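PDB 4MMO: Sso-CP2 metallo-carboxypetidase from Sulfolobus solfataricus, which probably acts as a zinc-dependent carboxypeptidase of the M20 family, hydrolysing peptide bonds at a metal site, and occurs here as a dimer. Local coordinates for residues I9-K14 with T108-L113; D158-E163 with G384-K389; S216-M221 with P280-D285; E361-K364 with E370-V373. All blocks are in the same frame, centred on the assembly; numbering follows the deposited sequence.

Interaction 1. Residues I9-K14 with T108-L113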
loop_
_atom_site.group_PDB
_atom_site.type_symbol
_atom_site.label_atom_id
_atom_site.label_comp_id
_atom_site.label_asym_id
_atom_site.label_seq_id
_atom_site.Cartn_x
_atom_site.Cartn_y
_atom_site.Cartn_z
ATOM N N ILE A 9 7.811 33.229 -19.067
ATOM C CA ILE A 9 7.051 32.280 -19.886
ATOM C C ILE A 9 7.990 31.285 -20.556
ATOM O O ILE A 9 7.751 30.079 -20.537
ATOM C CB ILE A 9 6.232 33.005 -20.986
ATOM C CG1 ILE A 9 5.183 33.931 -20.365
ATOM C CG2 ILE A 9 5.559 32.003 -21.932
ATOM C CD1 ILE A 9 4.082 33.223 -19.600
ATOM N N GLU A 10 9.055 31.805 -21.154
ATOM C CA GLU A 10 10.067 30.979 -21.802
ATOM C C GLU A 10 10.656 29.968 -20.814
ATOM O O GLU A 10 10.831 28.797 -21.142
ATOM C CB GLU A 10 11.166 31.882 -22.365
ATOM C CG GLU A 10 12.283 31.172 -23.094
ATOM C CD GLU A 10 13.323 32.144 -23.625
ATOM O OE1 GLU A 10 13.752 33.035 -22.857
ATOM O OE2 GLU A 10 13.702 32.024 -24.810
ATOM N N PHE A 11 10.946 30.433 -19.601
ATOM C CA PHE A 11 11.508 29.596 -18.543
ATOM C C PHE A 11 10.520 28.496 -18.165
ATOM O O PHE A 11 10.887 27.323 -18.028
ATOM C CB PHE A 11 11.797 30.475 -17.314
ATOM C CG PHE A 11 12.653 29.821 -16.249
ATOM C CD1 PHE A 11 13.490 28.755 -16.538
ATOM C CD2 PHE A 11 12.621 30.302 -14.942
ATOM C CE1 PHE A 11 14.276 28.177 -15.548
ATOM C CE2 PHE A 11 13.404 29.731 -13.950
ATOM C CZ PHE A 11 14.229 28.666 -14.253
ATOM N N LEU A 12 9.262 28.891 -18.004
ATOM C CA LEU A 12 8.207 27.991 -17.552
ATOM C C LEU A 12 7.868 26.902 -18.575
ATOM O O LEU A 12 7.373 25.836 -18.211
ATOM C CB LEU A 12 6.945 28.792 -17.231
ATOM C CG LEU A 12 6.946 29.606 -15.930
ATOM C CD1 LEU A 12 5.713 30.493 -15.855
ATOM C CD2 LEU A 12 7.002 28.687 -14.719
ATOM N N LYS A 13 8.124 27.172 -19.851
ATOM C CA LYS A 13 7.803 26.216 -20.902
ATOM C C LYS A 13 8.795 25.061 -20.925
ATOM O O LYS A 13 8.531 24.026 -21.531
ATOM C CB LYS A 13 7.773 26.903 -22.266
ATOM C CG LYS A 13 6.494 27.672 -22.543
ATOM C CD LYS A 13 6.628 28.497 -23.808
ATOM C CE LYS A 13 5.292 29.066 -24.253
ATOM N NZ LYS A 13 5.447 29.992 -25.409
ATOM N N LYS A 14 9.934 25.241 -20.266
ATOM C CA LYS A 14 10.942 24.193 -20.211
ATOM C C LYS A 14 10.678 23.262 -19.035
ATOM O O LYS A 14 10.764 23.682 -17.883
ATOM C CB LYS A 14 12.341 24.787 -20.091
ATOM C CG LYS A 14 12.683 25.777 -21.188
ATOM C CD LYS A 14 14.180 25.839 -21.435
ATOM C CE LYS A 14 14.527 26.907 -22.459
ATOM N NZ LYS A 14 13.747 26.757 -23.720
ATOM N N THR A 108 9.438 33.022 -8.684
ATOM C CA THR A 108 10.198 33.718 -7.647
ATOM C C THR A 108 11.667 33.813 -8.040
ATOM O O THR A 108 12.325 34.816 -7.773
ATOM C CB THR A 108 10.076 32.999 -6.293
ATOM O OG1 THR A 108 8.693 32.881 -5.941
ATOM C CG2 THR A 108 10.817 33.761 -5.192
ATOM N N LEU A 109 12.175 32.770 -8.688
ATOM C CA LEU A 109 13.574 32.740 -9.101
ATOM C C LEU A 109 13.838 33.837 -10.118
ATOM O O LEU A 109 14.861 34.523 -10.057
ATOM C CB LEU A 109 13.930 31.368 -9.693
ATOM C CG LEU A 109 15.382 31.073 -10.092
ATOM C CD1 LEU A 109 15.578 29.563 -10.195
ATOM C CD2 LEU A 109 15.792 31.711 -11.416
ATOM N N MET A 110 12.906 34.001 -11.048
ATOM C CA MET A 110 13.089 34.909 -12.174
ATOM C C MET A 110 12.830 36.355 -11.754
ATOM O O MET A 110 13.490 37.277 -12.239
ATOM C CB MET A 110 12.153 34.519 -13.321
ATOM C CG MET A 110 12.374 35.297 -14.604
ATOM S SD MET A 110 13.991 35.011 -15.341
ATOM C CE MET A 110 13.876 33.279 -15.779
ATOM N N ALA A 111 11.862 36.545 -10.862
ATOM C CA ALA A 111 11.574 37.865 -10.314
ATOM C C ALA A 111 12.836 38.454 -9.698
ATOM O O ALA A 111 13.221 39.581 -10.010
ATOM C CB ALA A 111 10.464 37.784 -9.275
ATOM N N ARG A 112 13.492 37.670 -8.849
ATOM C CA ARG A 112 14.711 38.110 -8.182
ATOM C C ARG A 112 15.785 38.505 -9.190
ATOM O O ARG A 112 16.492 39.494 -8.995
ATOM C CB ARG A 112 15.245 37.012 -7.264
ATOM C CG ARG A 112 14.355 36.716 -6.074
ATOM C CD ARG A 112 14.923 35.590 -5.235
ATOM N NE ARG A 112 14.143 35.369 -4.021
ATOM C CZ ARG A 112 14.404 34.423 -3.125
ATOM N NH1 ARG A 112 15.426 33.598 -3.302
ATOM N NH2 ARG A 112 13.636 34.297 -2.052
ATOM N N LEU A 113 15.898 37.731 -10.266
ATOM C CA LEU A 113 16.885 38.000 -11.314
ATOM C C LEU A 113 16.637 39.344 -11.986
ATOM O O LEU A 113 17.572 40.095 -12.253
ATOM C CB LEU A 113 16.854 36.902 -12.382
ATOM C CG LEU A 113 17.931 35.819 -12.340
ATOM C CD1 LEU A 113 17.697 34.826 -13.472
ATOM C CD2 LEU A 113 19.327 36.407 -12.444
#

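Interaction 2. Residues D158-E163 with G384-K389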
loop_
_atom_site.group_PDB
_atom_site.type_symbol
_atom_site.label_atom_id
_atom_site.label_comp_id
_atom_site.label_asym_id
_atom_site.label_seq_id
_atom_site.Cartn_x
_atom_site.Cartn_y
_atom_site.Cartn_z
ATOM N N ASP A 158 27.480 37.173 3.996
ATOM C CA ASP A 158 27.060 37.653 5.311
ATOM C C ASP A 158 25.637 37.225 5.627
ATOM O O ASP A 158 25.254 37.130 6.790
ATOM C CB ASP A 158 27.166 39.175 5.382
ATOM C CG ASP A 158 28.531 39.673 4.972
ATOM O OD1 ASP A 158 29.506 39.396 5.702
ATOM O OD2 ASP A 158 28.633 40.330 3.916
ATOM N N SER A 159 24.849 36.973 4.590
ATOM C CA SER A 159 23.478 36.526 4.784
ATOM C C SER A 159 23.006 35.711 3.593
ATOM O O SER A 159 23.621 35.733 2.529
ATOM C CB SER A 159 22.547 37.719 4.999
ATOM O OG SER A 159 22.505 38.543 3.849
ATOM N N VAL A 160 21.905 34.996 3.789
ATOM C CA VAL A 160 21.347 34.154 2.753
ATOM C C VAL A 160 19.831 34.246 2.739
ATOM O O VAL A 160 19.195 34.299 3.793
ATOM C CB VAL A 160 21.776 32.677 2.945
ATOM C CG1 VAL A 160 21.414 32.185 4.342
ATOM C CG2 VAL A 160 21.153 31.786 1.881
ATOM N N ILE A 161 19.255 34.273 1.540
ATOM C CA ILE A 161 17.812 34.137 1.395
ATOM C C ILE A 161 17.490 32.834 0.663
ATOM O O ILE A 161 18.091 32.512 -0.364
ATOM C CB ILE A 161 17.162 35.365 0.705
ATOM C CG1 ILE A 161 17.692 35.562 -0.716
ATOM C CG2 ILE A 161 17.406 36.631 1.549
ATOM C CD1 ILE A 161 16.873 36.549 -1.528
ATOM N N MET A 162 16.554 32.075 1.221
ATOM C CA MET A 162 16.192 30.778 0.671
ATOM C C MET A 162 15.218 30.959 -0.493
ATOM O O MET A 162 15.090 32.064 -1.021
ATOM C CB MET A 162 15.614 29.888 1.770
ATOM C CG MET A 162 16.594 29.595 2.893
ATOM S SD MET A 162 18.158 28.888 2.325
ATOM C CE MET A 162 17.573 27.355 1.591
ATOM N N GLU A 163 14.544 29.882 -0.898
ATOM C CA GLU A 163 13.789 29.887 -2.151
ATOM C C GLU A 163 12.672 30.935 -2.143
ATOM O O GLU A 163 12.272 31.436 -3.197
ATOM C CB GLU A 163 13.253 28.477 -2.491
ATOM C CG GLU A 163 11.919 28.078 -1.866
ATOM C CD GLU A 163 11.355 26.778 -2.456
ATOM O OE1 GLU A 163 10.277 26.817 -3.082
ATOM O OE2 GLU A 163 11.978 25.708 -2.316
ATOM N N GLY A 384 19.241 24.267 6.374
ATOM C CA GLY A 384 20.203 23.726 7.321
ATOM C C GLY A 384 21.629 23.711 6.812
ATOM O O GLY A 384 22.562 23.947 7.574
ATOM N N LEU A 385 21.806 23.435 5.525
ATOM C CA LEU A 385 23.142 23.394 4.944
ATOM C C LEU A 385 23.794 24.768 4.989
ATOM O O LEU A 385 24.973 24.896 5.311
ATOM C CB LEU A 385 23.083 22.901 3.497
ATOM C CG LEU A 385 22.473 21.518 3.292
ATOM C CD1 LEU A 385 22.544 21.139 1.822
ATOM C CD2 LEU A 385 23.167 20.471 4.163
ATOM N N PHE A 386 23.020 25.797 4.667
ATOM C CA PHE A 386 23.560 27.144 4.590
ATOM C C PHE A 386 23.873 27.683 5.982
ATOM O O PHE A 386 24.892 28.339 6.189
ATOM C CB PHE A 386 22.588 28.052 3.836
ATOM C CG PHE A 386 22.407 27.664 2.397
ATOM C CD1 PHE A 386 23.336 28.046 1.444
ATOM C CD2 PHE A 386 21.326 26.897 2.001
ATOM C CE1 PHE A 386 23.186 27.682 0.121
ATOM C CE2 PHE A 386 21.166 26.532 0.675
ATOM C CZ PHE A 386 22.098 26.923 -0.266
ATOM N N VAL A 387 23.012 27.377 6.942
ATOM C CA VAL A 387 23.200 27.856 8.306
ATOM C C VAL A 387 24.311 27.095 9.032
ATOM O O VAL A 387 25.164 27.702 9.668
ATOM C CB VAL A 387 21.891 27.752 9.110
ATOM C CG1 VAL A 387 22.108 28.154 10.565
ATOM C CG2 VAL A 387 20.823 28.625 8.477
ATOM N N TYR A 388 24.304 25.770 8.929
ATOM C CA TYR A 388 25.212 24.946 9.726
ATOM C C TYR A 388 26.532 24.641 9.029
ATOM O O TYR A 388 27.586 24.663 9.664
ATOM C CB TYR A 388 24.523 23.642 10.132
ATOM C CG TYR A 388 23.325 23.862 11.027
ATOM C CD1 TYR A 388 23.409 24.693 12.138
ATOM C CD2 TYR A 388 22.110 23.259 10.753
ATOM C CE1 TYR A 388 22.319 24.906 12.956
ATOM C CE2 TYR A 388 21.009 23.467 11.569
ATOM C CZ TYR A 388 21.120 24.291 12.665
ATOM O OH TYR A 388 20.030 24.502 13.477
ATOM N N LYS A 389 26.484 24.358 7.732
ATOM C CA LYS A 389 27.695 23.979 7.013
ATOM C C LYS A 389 28.444 25.206 6.497
ATOM O O LYS A 389 29.669 25.265 6.584
ATOM C CB LYS A 389 27.375 23.010 5.875
ATOM C CG LYS A 389 26.468 21.861 6.285
ATOM C CD LYS A 389 27.060 21.052 7.433
ATOM C CE LYS A 389 26.180 19.861 7.783
ATOM N NZ LYS A 389 26.836 18.930 8.745
#

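Interaction 3. Residues S216-M221 with P280-D285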
loop_
_atom_site.group_PDB
_atom_site.type_symbol
_atom_site.label_atom_id
_atom_site.label_comp_id
_atom_site.label_asym_id
_atom_site.label_seq_id
_atom_site.Cartn_x
_atom_site.Cartn_y
_atom_site.Cartn_z
ATOM N N SER A 216 3.476 0.089 14.383
ATOM C CA SER A 216 2.565 0.392 15.483
ATOM C C SER A 216 3.314 0.766 16.762
ATOM O O SER A 216 2.779 1.484 17.603
ATOM C CB SER A 216 1.627 -0.784 15.754
ATOM O OG SER A 216 0.700 -0.948 14.695
ATOM N N THR A 217 4.548 0.288 16.906
ATOM C CA THR A 217 5.330 0.558 18.114
ATOM C C THR A 217 5.946 1.953 18.085
ATOM O O THR A 217 6.383 2.466 19.113
ATOM C CB THR A 217 6.477 -0.468 18.309
ATOM O OG1 THR A 217 7.415 -0.364 17.229
ATOM C CG2 THR A 217 5.932 -1.898 18.384
ATOM N N LEU A 218 5.981 2.559 16.903
ATOM C CA LEU A 218 6.650 3.841 16.717
ATOM C C LEU A 218 5.918 5.012 17.380
ATOM O O LEU A 218 6.555 5.951 17.856
ATOM C CB LEU A 218 6.834 4.122 15.221
ATOM C CG LEU A 218 7.749 3.149 14.469
ATOM C CD1 LEU A 218 7.738 3.450 12.982
ATOM C CD2 LEU A 218 9.176 3.197 15.012
ATOM N N VAL A 219 4.589 4.953 17.414
ATOM C CA VAL A 219 3.777 6.054 17.935
ATOM C C VAL A 219 2.625 5.541 18.793
ATOM O O VAL A 219 2.189 4.403 18.627
ATOM C CB VAL A 219 3.176 6.882 16.784
ATOM C CG1 VAL A 219 4.278 7.510 15.947
ATOM C CG2 VAL A 219 2.272 6.010 15.908
ATOM N N ASP A 220 2.127 6.379 19.701
ATOM C CA ASP A 220 0.898 6.051 20.420
ATOM C C ASP A 220 -0.298 6.486 19.573
ATOM O O ASP A 220 -0.121 6.909 18.431
ATOM C CB ASP A 220 0.863 6.667 21.827
ATOM C CG ASP A 220 0.914 8.189 21.823
ATOM O OD1 ASP A 220 0.735 8.817 20.757
ATOM O OD2 ASP A 220 1.122 8.761 22.915
ATOM N N MET A 221 -1.507 6.392 20.115
ATOM C CA MET A 221 -2.699 6.645 19.306
ATOM C C MET A 221 -2.866 8.129 18.993
ATOM O O MET A 221 -3.553 8.498 18.039
ATOM C CB MET A 221 -3.955 6.092 19.982
ATOM C CG MET A 221 -4.482 6.913 21.150
ATOM S SD MET A 221 -6.035 6.252 21.799
ATOM C CE MET A 221 -7.134 6.484 20.402
ATOM N N PRO A 280 7.405 17.703 16.206
ATOM C CA PRO A 280 8.063 16.755 15.302
ATOM C C PRO A 280 7.111 15.601 14.984
ATOM O O PRO A 280 6.157 15.409 15.734
ATOM C CB PRO A 280 9.259 16.268 16.118
ATOM C CG PRO A 280 8.817 16.393 17.534
ATOM C CD PRO A 280 7.933 17.610 17.580
ATOM N N THR A 281 7.350 14.860 13.906
ATOM C CA THR A 281 6.427 13.801 13.500
ATOM C C THR A 281 7.112 12.482 13.187
ATOM O O THR A 281 8.316 12.431 12.941
ATOM C CB THR A 281 5.639 14.196 12.237
ATOM O OG1 THR A 281 6.529 14.262 11.113
ATOM C CG2 THR A 281 4.950 15.539 12.430
ATOM N N CYS A 282 6.316 11.418 13.219
ATOM C CA CYS A 282 6.667 10.142 12.612
ATOM C C CYS A 282 5.475 9.715 11.772
ATOM O O CYS A 282 4.517 9.145 12.287
ATOM C CB CYS A 282 6.964 9.079 13.668
ATOM S SG CYS A 282 7.126 7.405 12.979
ATOM N N ASN A 283 5.537 10.011 10.479
ATOM C CA ASN A 283 4.412 9.801 9.581
ATOM C C ASN A 283 4.637 8.631 8.625
ATOM O O ASN A 283 5.754 8.409 8.151
ATOM C CB ASN A 283 4.160 11.082 8.789
ATOM C CG ASN A 283 3.011 10.949 7.817
ATOM O OD1 ASN A 283 1.850 10.875 8.220
ATOM N ND2 ASN A 283 3.326 10.929 6.529
ATOM N N VAL A 284 3.571 7.884 8.352
ATOM C CA VAL A 284 3.623 6.796 7.381
ATOM C C VAL A 284 3.136 7.312 6.033
ATOM O O VAL A 284 1.974 7.690 5.888
ATOM C CB VAL A 284 2.765 5.589 7.826
ATOM C CG1 VAL A 284 2.793 4.483 6.772
ATOM C CG2 VAL A 284 3.250 5.052 9.167
ATOM N N ASP A 285 4.031 7.330 5.050
ATOM C CA ASP A 285 3.692 7.806 3.714
ATOM C C ASP A 285 3.119 6.678 2.882
ATOM O O ASP A 285 2.366 6.908 1.935
ATOM C CB ASP A 285 4.929 8.357 3.004
ATOM C CG ASP A 285 5.575 9.484 3.759
ATOM O OD1 ASP A 285 5.094 10.631 3.643
ATOM O OD2 ASP A 285 6.561 9.221 4.471
#

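Interaction 4. Residues E361-K364 with E370-V373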
loop_
_atom_site.group_PDB
_atom_site.type_symbol
_atom_site.label_atom_id
_atom_site.label_comp_id
_atom_site.label_asym_id
_atom_site.label_seq_id
_atom_site.Cartn_x
_atom_site.Cartn_y
_atom_site.Cartn_z
ATOM N N GLU A 361 10.498 45.136 6.149
ATOM C CA GLU A 361 10.203 46.522 5.808
ATOM C C GLU A 361 9.878 46.662 4.320
ATOM O O GLU A 361 8.940 47.369 3.943
ATOM C CB GLU A 361 11.373 47.430 6.208
ATOM C CG GLU A 361 11.140 48.921 5.949
ATOM C CD GLU A 361 12.336 49.791 6.319
ATOM O OE1 GLU A 361 12.587 50.787 5.607
ATOM O OE2 GLU A 361 13.029 49.486 7.315
ATOM N N SER A 362 10.642 45.979 3.474
ATOM C CA SER A 362 10.391 46.011 2.034
ATOM C C SER A 362 9.032 45.409 1.694
ATOM O O SER A 362 8.308 45.931 0.844
ATOM C CB SER A 362 11.495 45.272 1.271
ATOM O OG SER A 362 11.639 43.942 1.734
ATOM N N ALA A 363 8.683 44.313 2.360
ATOM C CA ALA A 363 7.409 43.646 2.094
ATOM C C ALA A 363 6.263 44.589 2.434
ATOM O O ALA A 363 5.269 44.683 1.718
ATOM C CB ALA A 363 7.304 42.369 2.911
ATOM N N LYS A 364 6.434 45.294 3.542
ATOM C CA LYS A 364 5.441 46.225 4.048
ATOM C C LYS A 364 5.217 47.373 3.065
ATOM O O LYS A 364 4.081 47.743 2.770
ATOM C CB LYS A 364 5.930 46.751 5.390
ATOM C CG LYS A 364 4.886 47.413 6.240
ATOM C CD LYS A 364 5.463 47.693 7.617
ATOM C CE LYS A 364 4.451 48.354 8.527
ATOM N NZ LYS A 364 3.279 47.472 8.763
ATOM N N GLU A 370 0.588 44.109 6.659
ATOM C CA GLU A 370 1.522 43.640 7.675
ATOM C C GLU A 370 2.065 42.258 7.306
ATOM O O GLU A 370 1.295 41.304 7.202
ATOM C CB GLU A 370 0.828 43.577 9.038
ATOM C CG GLU A 370 1.787 43.520 10.218
ATOM C CD GLU A 370 2.595 44.796 10.379
ATOM O OE1 GLU A 370 2.066 45.885 10.063
ATOM O OE2 GLU A 370 3.762 44.711 10.814
ATOM N N PRO A 371 3.389 42.141 7.102
ATOM C CA PRO A 371 3.960 40.822 6.801
ATOM C C PRO A 371 3.769 39.825 7.938
ATOM O O PRO A 371 3.946 40.180 9.102
ATOM C CB PRO A 371 5.453 41.115 6.619
ATOM C CG PRO A 371 5.526 42.559 6.279
ATOM C CD PRO A 371 4.411 43.203 7.038
ATOM N N GLN A 372 3.415 38.590 7.597
ATOM C CA GLN A 372 3.236 37.543 8.592
ATOM C C GLN A 372 4.540 36.772 8.779
ATOM O O GLN A 372 5.075 36.196 7.835
ATOM C CB GLN A 372 2.104 36.609 8.172
ATOM C CG GLN A 372 0.771 37.324 7.995
ATOM C CD GLN A 372 0.320 38.029 9.261
ATOM O OE1 GLN A 372 0.046 37.386 10.277
ATOM N NE2 GLN A 372 0.261 39.359 9.214
ATOM N N VAL A 373 5.039 36.781 10.009
ATOM C CA VAL A 373 6.351 36.241 10.338
ATOM C C VAL A 373 6.182 34.982 11.175
ATOM O O VAL A 373 5.588 35.031 12.254
ATOM C CB VAL A 373 7.178 37.268 11.152
ATOM C CG1 VAL A 373 8.610 36.783 11.362
ATOM C CG2 VAL A 373 7.181 38.622 10.461
#

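Interaction 1. Residues I9-K14 with T108-L113
Phe11 and the pair Leu109 and Met110 join helix 3-12 to helix 102-121 in the zinc-binding domain of this M20 peptidase. Their alpha carbons come closest at Phe11 and Met110, 8.4 Å from CA to CA, and side chains bridge the distance. Across it the contact is wholly apolar, with no hydrogen bond between the two segments, and all three residues are buried. Phe11 has CG anti to its backbone N (chi1 -167°), which carries the ring off helix 3-12 into the gap. Leu109 presents a single methyl, CD2, to the far part of that ring, 4.0 Å from Phe11 CE2, and the two side chains cross nearly at right angles. Met110 reaches the near part of the ring with its chain bent at chi2 and chi3 (64° and 65°), so that CE, rather than the sulfur, meets Phe11. The Leu109 side chain lies about 6 Å from that of the zinc ligand His71, which places the contact near the metal site.

Polar partners lie around this contact. Lys106, one turn before Met110 on helix 102-121, makes a cation-pi contact with the Phe11 ring and also bonds to Phe11 O, tying helix 3-12 to the same partner helix. The tightest approach belongs to the Met110 methyl: CE is 3.3 Å from Phe11 CD2 and 3.8 Å from Phe11 CB.

Interaction 2. Residues D158-E163 with G384-K389
Next to the zinc site, a Met-aromatic contact joins Met162, which directly precedes the zinc ligand Glu163, to Phe386 of helix 383-389. The helix packs here on strand 159-161 of the mixed sheet in the zinc-binding domain, and the interface is buried and apolar. The Met162 sulfur lies 4.6 Å from the centroid of the Phe386 ring and 45° off its normal, an oblique approach that is neither face-on nor edge-on. The CB of Met162 does not point at the helix; CG then stands anti to the carbonyl carbon (chi1 -62°), and bends at both following torsions bring SD and CE to one side of the ring, at CD2 and CE2. Two residues earlier, Val160 points at the helix and sets CG1 against the base of the same aromatic side chain, 4.3 Å from Phe386 CB.

Tyr69 of the adjacent strand 65-71 meets the Phe386 ring with planes at about 65° and also touches Met162. Glu163 shares the zinc ion with His71 and Asp104. The methyl completes the grip on Phe386: Met162 CE is 3.8 Å from both CD2 and CE2.

Interaction 3. Residues S216-M221 with P280-D285
Cys282 reaches from just before strand 283-290 toward the end of helix 207-218, where Leu218 and Val219 receive it. Beginning at CB, its side chain first meets the Val219 branch CG1, 3.9 Å from Cys282 CB; the same methyl also lies 4.0 Å from Cys282 O and so spans the base of the side chain and its carbonyl. With SG anti to the backbone N (chi1 170°), the sulfur then continues to Leu218, lying 4.0 Å from CB and equally 4.0 Å from CD1 of that residue. The thiol end is thus held against both the root and one tip methyl of a single leucine by apolar contact, with no hydrogen bond between the two segments.

The place is the M20 dimerisation domain, where helices 207-218 and 318-331 cover an antiparallel sheet. Cys282 also touches Phe310 of strand 299-312, while Leu218 packs on Leu308 of that strand and on Leu325 of helix 318-331. Lys213 NZ of the second subunit bonds to Ser216 O and Val219 O, and Ile299 of that subunit to Asn283 and Asp285. The contact therefore joins the C-terminal end of helix 207-218 and the residue after it to the residue that leads into strand 283-290, at the dimer interface.

Interaction 4. Residues E361-K364 with E370-V373
Glu370 O accepts a hydrogen bond of 3.0 Å from Gln372 NE2. Although the N-H...O angle is fairly straight at 157°, the donor stands 48° above the carbonyl plane; the acceptor lies nearly in the amide plane of Gln372. This bond is local to residues 370-373, at the start of strand 372-374, the parallel partner of strand 174-176. The contact as a whole belongs to a tight helix-to-strand connection, in which helix 354-367 gives way to that strand.

Across the turn, Pro371 is the apolar centre. Its ring points back at the helix and reaches it with CG, which meets the methyl of Ala363 at 3.8 Å and lies 4.0 Å from Lys364 N. Both Ala363 and Pro371 are buried: Pro371 also rests on Ile175, while Ala363 touches His426 of helix 417-433 and Pro173.

Toward solvent, the charged ends of Lys364 and Glu370 lie near each other as a salt bridge between NZ and OE1, though these atoms are modelled too close together for their exact positions to be trusted. Nearer the backbone, Lys364 CB lies 4.2 Å from Pro371 CD.

How the interactions relate
Interactions 1, 2 and 4 belong to the zinc-binding part of the chain, with centres 21 to 24 Å apart, while interaction 3 lies in the dimerisation domain, 30 to 39 Å from the others. Interactions 1 and 2 touch: Arg112 of helix 102-121 bonds to Met162 O, 2.8 Å from NH1 to O, connecting the helix packing with the strand that leads to the zinc ligand Glu163. Along the chain interaction 1 closes first. Interaction 2 then spans a long excursion containing interaction 3 and, after it, interaction 4, so the chain leaves for the dimer interface and returns to the zinc-binding domain, where helix 383-389 packs beside the strand that precedes Glu163.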